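Local atomic coordinates of adenosine monophosphate-protein transferase (Thermoplasma acidophilum, PDB entry 1RLH), a protein that is of unestablished function but may be an adenosine-specific kinase or an enzyme that transfers adenosine monophosphate to proteins. Residues L43-I46 with I47-H50; G73-D76 with D77-K80. All coordinates share one frame; numbering follows the deposited sequence.

Contact 1: residues L43-I46 with I47-H50; sequences LNEI and IRTH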
ATOM      1  N   LEU A  43      -2.425  -9.275  -8.290  1.00 32.87           N
ATOM      2  CA  LEU A  43      -3.195  -8.678  -7.207  1.00 32.53           C
ATOM      3  C   LEU A  43      -4.598  -8.334  -7.683  1.00 31.23           C
ATOM      4  O   LEU A  43      -5.580  -8.575  -6.984  1.00 30.49           O
ATOM      5  CB  LEU A  43      -2.507  -7.408  -6.700  1.00 31.77           C
ATOM      6  CG  LEU A  43      -1.145  -7.592  -6.034  1.00 33.95           C
ATOM      7  CD1 LEU A  43      -0.524  -6.229  -5.776  1.00 32.63           C
ATOM      8  CD2 LEU A  43      -1.305  -8.376  -4.737  1.00 31.68           C
ATOM      9  N   ASN A  44      -4.684  -7.765  -8.880  1.00 31.07           N
ATOM     10  CA  ASN A  44      -5.970  -7.387  -9.448  1.00 32.96           C
ATOM     11  C   ASN A  44      -6.907  -8.590  -9.510  1.00 34.06           C
ATOM     12  O   ASN A  44      -8.096  -8.481  -9.214  1.00 33.81           O
ATOM     13  CB  ASN A  44      -5.784  -6.830 -10.860  1.00 32.34           C
ATOM     14  CG  ASN A  44      -7.030  -6.150 -11.384  1.00 33.19           C
ATOM     15  OD1 ASN A  44      -7.407  -6.321 -12.545  1.00 35.24           O
ATOM     16  ND2 ASN A  44      -7.674  -5.365 -10.531  1.00 32.69           N
ATOM     17  N   GLU A  45      -6.358  -9.738  -9.885  1.00 35.38           N
ATOM     18  CA  GLU A  45      -7.152 -10.951 -10.017  1.00 39.30           C
ATOM     19  C   GLU A  45      -7.495 -11.617  -8.688  1.00 40.14           C
ATOM     20  O   GLU A  45      -8.636 -12.020  -8.466  1.00 39.13           O
ATOM     21  CB  GLU A  45      -6.422 -11.955 -10.909  1.00 41.45           C
ATOM     22  CG  GLU A  45      -7.357 -12.827 -11.724  1.00 48.03           C
ATOM     23  CD  GLU A  45      -8.170 -12.020 -12.720  1.00 49.67           C
ATOM     24  OE1 GLU A  45      -7.561 -11.339 -13.572  1.00 52.76           O
ATOM     25  OE2 GLU A  45      -9.415 -12.061 -12.654  1.00 52.32           O
ATOM     26  N   ILE A  46      -6.510 -11.726  -7.804  1.00 40.64           N
ATOM     27  CA  ILE A  46      -6.725 -12.375  -6.519  1.00 42.55           C
ATOM     28  C   ILE A  46      -7.794 -11.690  -5.669  1.00 42.10           C
ATOM     29  O   ILE A  46      -8.445 -12.337  -4.849  1.00 41.75           O
ATOM     30  CB  ILE A  46      -5.402 -12.476  -5.717  1.00 44.35           C
ATOM     31  CG1 ILE A  46      -5.530 -13.563  -4.650  1.00 46.50           C
ATOM     32  CG2 ILE A  46      -5.071 -11.142  -5.069  1.00 45.60           C
ATOM     33  CD1 ILE A  46      -4.221 -13.927  -3.985  1.00 47.27           C
ATOM     34  N   ILE A  47      -7.990 -10.391  -5.872  1.00 41.34           N
ATOM     35  CA  ILE A  47      -8.995  -9.660  -5.104  1.00 42.91           C
ATOM     36  C   ILE A  47     -10.213  -9.307  -5.951  1.00 43.32           C
ATOM     37  O   ILE A  47     -11.166  -8.703  -5.455  1.00 42.39           O
ATOM     38  CB  ILE A  47      -8.437  -8.338  -4.533  1.00 42.57           C
ATOM     39  CG1 ILE A  47      -8.214  -7.335  -5.667  1.00 43.01           C
ATOM     40  CG2 ILE A  47      -7.141  -8.598  -3.776  1.00 42.79           C
ATOM     41  CD1 ILE A  47      -7.894  -5.931  -5.193  1.00 42.59           C
ATOM     42  N   ARG A  48     -10.181  -9.681  -7.224  1.00 44.24           N
ATOM     43  CA  ARG A  48     -11.276  -9.365  -8.132  1.00 45.89           C
ATOM     44  C   ARG A  48     -12.646  -9.809  -7.624  1.00 44.87           C
ATOM     45  O   ARG A  48     -13.587  -9.018  -7.606  1.00 44.08           O
ATOM     46  CB  ARG A  48     -11.020  -9.983  -9.508  1.00 49.02           C
ATOM     47  CG  ARG A  48     -11.730  -9.250 -10.635  1.00 53.09           C
ATOM     48  CD  ARG A  48     -11.468  -9.894 -11.989  1.00 56.69           C
ATOM     49  NE  ARG A  48     -11.569  -8.930 -13.085  1.00 60.32           N
ATOM     50  CZ  ARG A  48     -12.641  -8.191 -13.349  1.00 61.94           C
ATOM     51  NH1 ARG A  48     -13.727  -8.295 -12.597  1.00 63.64           N
ATOM     52  NH2 ARG A  48     -12.628  -7.343 -14.370  1.00 62.76           N
ATOM     53  N   THR A  49     -12.756 -11.067  -7.210  1.00 44.14           N
ATOM     54  CA  THR A  49     -14.025 -11.603  -6.725  1.00 44.55           C
ATOM     55  C   THR A  49     -14.513 -10.961  -5.432  1.00 44.01           C
ATOM     56  O   THR A  49     -15.696 -11.047  -5.100  1.00 43.62           O
ATOM     57  CB  THR A  49     -13.941 -13.124  -6.496  1.00 45.85           C
ATOM     58  OG1 THR A  49     -12.995 -13.402  -5.456  1.00 45.94           O
ATOM     59  CG2 THR A  49     -13.507 -13.828  -7.771  1.00 46.70           C
ATOM     60  N   HIS A  50     -13.611 -10.311  -4.705  1.00 43.05           N
ATOM     61  CA  HIS A  50     -13.971  -9.675  -3.442  1.00 41.99           C
ATOM     62  C   HIS A  50     -14.349  -8.203  -3.588  1.00 41.99           C
ATOM     63  O   HIS A  50     -14.995  -7.630  -2.711  1.00 42.00           O
ATOM     64  CB  HIS A  50     -12.819  -9.830  -2.453  1.00 41.86           C
ATOM     65  CG  HIS A  50     -12.434 -11.257  -2.212  1.00 40.76           C
ATOM     66  ND1 HIS A  50     -13.294 -12.169  -1.641  1.00 40.95           N
ATOM     67  CD2 HIS A  50     -11.303 -11.938  -2.510  1.00 40.48           C
ATOM     68  CE1 HIS A  50     -12.709 -13.354  -1.599  1.00 40.80           C
ATOM     69  NE2 HIS A  50     -11.501 -13.241  -2.120  1.00 40.39           N
TER
HETATM   70  O   HOH W   1     -10.656 -13.141  -7.080  1.00 48.86           O
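R48 swings its CG to the far side of the CA-CB bond from its own amide nitrogen (chi1 -155°) and stays extended as far as NE, so that it lies back against the last turn of helix 41-46, where the side chain of E45 bends at its second torsion (chi2 64°) to reach it. The carboxylate crosses the arginine chain at a slant and meets it first at carbon: OE2 of E45 is 3.1 Å from CD of R48. The salt bridge from OE2 of E45 to NE of R48 is long, at 3.8 Å. Carboxylate and guanidinium are turned only 20° apart, and OE2 sits at the guanidinium edge, near its plane.

Beneath this pair the helix runs out. I47 N gives the regular bond to L43 O, and R48 N donates to E45 O at 3.1 Å from above the carbonyl plane. A water bridges two backbone groups, donating to E45 O and accepting from T49 N, whose nitrogen is 3.0 Å from the water oxygen. I47 turns the other way: its CG1 rests on L43 O at 3.2 Å, while CG2 meets CG2 of I46 at 3.5 Å, the two side chains crossing at about a right angle. I46 and I47 also pack on M113 and C114 of helix 104-115, respectively, with I47 reaching I58 of strand 55-61 as well.

The two faces of this helix end thus differ in chemistry. I47 is buried and both isoleucines pack on helix 104-115, whereas the exposed, loosely matched ion pair probably contributes modest electrostatic attraction, and E45 O is satisfied by both an amide and a water.

Contact 2: residues G73-D76 with D77-K80; sequences GNDD and DLVK
D75 and L78 meet at a helix N-cap, the junction between strand 69-73 and helix 76-89. Their side chains run askew to each other: the carboxylate of D75 folds over the first turn, and CG of L78 comes up against it, 3.4 Å from OD1 of D75. The aspartate reaches this place because its CG stands anti to the backbone N (chi1 -178°). There OD1 takes the amide of L78 at 2.8 Å, on the anti side of the carboxylate and 20° out of its plane, with an N-H...O angle of 157°. OD1 also lies 2.9 Å from N of D77. A negative oxygen among the amides that open a helix is probably favoured by the helix dipole, which may offset some of the repulsion from the D77 carboxylate nearby.

Two main-chain bonds start the helix proper, V79 N to D75 O and K80 N to D76 O. The side chains of V79 and K80 lie close to the same two carbonyls. On the loop side N74 bonds through its side chain to S54 and Y56, while D75 and L78 both touch K55, joining the cap to the neighbouring strand 55-61. V79 faces back toward the strand end, where its CG2 is 3.1 Å from D75 O and 3.9 Å from CA of G73.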
ATOM      1  N   GLY A  73      -7.907  -0.921 -11.667  1.00 22.27           N
ATOM      2  CA  GLY A  73      -9.014  -0.440 -10.860  1.00 24.15           C
ATOM      3  C   GLY A  73     -10.196  -0.027 -11.712  1.00 27.53           C
ATOM      4  O   GLY A  73     -10.137  -0.109 -12.939  1.00 28.03           O
ATOM      5  N   ASN A  74     -11.269   0.417 -11.064  1.00 27.55           N
ATOM      6  CA  ASN A  74     -12.469   0.839 -11.781  1.00 28.86           C
ATOM      7  C   ASN A  74     -12.935   2.217 -11.327  1.00 30.34           C
ATOM      8  O   ASN A  74     -14.069   2.614 -11.582  1.00 31.29           O
ATOM      9  CB  ASN A  74     -13.596  -0.175 -11.569  1.00 27.99           C
ATOM     10  CG  ASN A  74     -13.994  -0.308 -10.112  1.00 27.53           C
ATOM     11  OD1 ASN A  74     -13.585   0.491  -9.266  1.00 26.71           O
ATOM     12  ND2 ASN A  74     -14.802  -1.318  -9.811  1.00 27.03           N
ATOM     13  N   ASP A  75     -12.055   2.938 -10.643  1.00 30.64           N
ATOM     14  CA  ASP A  75     -12.368   4.273 -10.154  1.00 32.20           C
ATOM     15  C   ASP A  75     -11.131   5.142 -10.319  1.00 33.82           C
ATOM     16  O   ASP A  75     -10.090   4.876  -9.718  1.00 33.05           O
ATOM     17  CB  ASP A  75     -12.788   4.210  -8.682  1.00 32.03           C
ATOM     18  CG  ASP A  75     -13.175   5.564  -8.124  1.00 32.97           C
ATOM     19  OD1 ASP A  75     -12.278   6.404  -7.903  1.00 33.53           O
ATOM     20  OD2 ASP A  75     -14.382   5.792  -7.909  1.00 36.82           O
ATOM     21  N   ASP A  76     -11.248   6.180 -11.140  1.00 33.94           N
ATOM     22  CA  ASP A  76     -10.131   7.078 -11.407  1.00 34.50           C
ATOM     23  C   ASP A  76      -9.537   7.739 -10.172  1.00 32.69           C
ATOM     24  O   ASP A  76      -8.317   7.831 -10.046  1.00 32.70           O
ATOM     25  CB  ASP A  76     -10.544   8.152 -12.417  1.00 38.99           C
ATOM     26  CG  ASP A  76     -10.723   7.592 -13.813  1.00 43.15           C
ATOM     27  OD1 ASP A  76      -9.813   6.879 -14.283  1.00 47.23           O
ATOM     28  OD2 ASP A  76     -11.765   7.867 -14.443  1.00 48.19           O
ATOM     29  N   ASP A  77     -10.391   8.201  -9.264  1.00 30.65           N
ATOM     30  CA  ASP A  77      -9.912   8.851  -8.053  1.00 29.99           C
ATOM     31  C   ASP A  77      -9.123   7.895  -7.167  1.00 27.11           C
ATOM     32  O   ASP A  77      -8.097   8.272  -6.602  1.00 26.13           O
ATOM     33  CB  ASP A  77     -11.080   9.438  -7.257  1.00 32.49           C
ATOM     34  CG  ASP A  77     -11.841  10.496  -8.032  1.00 37.80           C
ATOM     35  OD1 ASP A  77     -11.194  11.413  -8.582  1.00 38.70           O
ATOM     36  OD2 ASP A  77     -13.086  10.412  -8.087  1.00 42.82           O
ATOM     37  N   LEU A  78      -9.601   6.660  -7.039  1.00 25.37           N
ATOM     38  CA  LEU A  78      -8.910   5.673  -6.214  1.00 22.61           C
ATOM     39  C   LEU A  78      -7.605   5.231  -6.870  1.00 22.98           C
ATOM     40  O   LEU A  78      -6.589   5.047  -6.194  1.00 20.49           O
ATOM     41  CB  LEU A  78      -9.805   4.458  -5.964  1.00 23.03           C
ATOM     42  CG  LEU A  78     -11.105   4.734  -5.205  1.00 23.67           C
ATOM     43  CD1 LEU A  78     -11.813   3.419  -4.911  1.00 23.43           C
ATOM     44  CD2 LEU A  78     -10.801   5.468  -3.911  1.00 23.66           C
ATOM     45  N   VAL A  79      -7.636   5.054  -8.186  1.00 21.30           N
ATOM     46  CA  VAL A  79      -6.442   4.652  -8.911  1.00 21.30           C
ATOM     47  C   VAL A  79      -5.368   5.730  -8.783  1.00 21.74           C
ATOM     48  O   VAL A  79      -4.208   5.423  -8.526  1.00 20.62           O
ATOM     49  CB  VAL A  79      -6.741   4.407 -10.411  1.00 22.71           C
ATOM     50  CG1 VAL A  79      -5.439   4.205 -11.174  1.00 20.14           C
ATOM     51  CG2 VAL A  79      -7.632   3.183 -10.573  1.00 22.83           C
ATOM     52  N   LYS A  80      -5.756   6.991  -8.953  1.00 21.30           N
ATOM     53  CA  LYS A  80      -4.807   8.096  -8.850  1.00 23.02           C
ATOM     54  C   LYS A  80      -4.211   8.185  -7.451  1.00 21.52           C
ATOM     55  O   LYS A  80      -3.039   8.510  -7.287  1.00 21.82           O
ATOM     56  CB  LYS A  80      -5.481   9.426  -9.203  1.00 26.01           C
ATOM     57  CG  LYS A  80      -5.856   9.547 -10.670  1.00 30.90           C
ATOM     58  CD  LYS A  80      -6.541  10.871 -10.962  1.00 35.17           C
ATOM     59  CE  LYS A  80      -7.043  10.910 -12.392  1.00 37.52           C
ATOM     60  NZ  LYS A  80      -5.954  10.602 -13.355  1.00 39.20           N
TER

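The two contacts illustrate opposite ends of helices: contact 1 closes helix 41-46, contact 2 opens helix 76-89. Their centres lie 15 Å apart and their nearest atoms about 5 Å, without touching, yet both border strand 55-61, where Y56 bonds with N44 of the first and N74 of the second. Contact 1 is partly buried, its isoleucines packed on helix 104-115 and its charged pair exposed; contact 2 is a surface contact with L78 as its buried residue. The chemistry follows the helix polarity. At the closing end one backbone carbonyl receives an amide and a water, whereas at the opening end a carboxylate receives an amide.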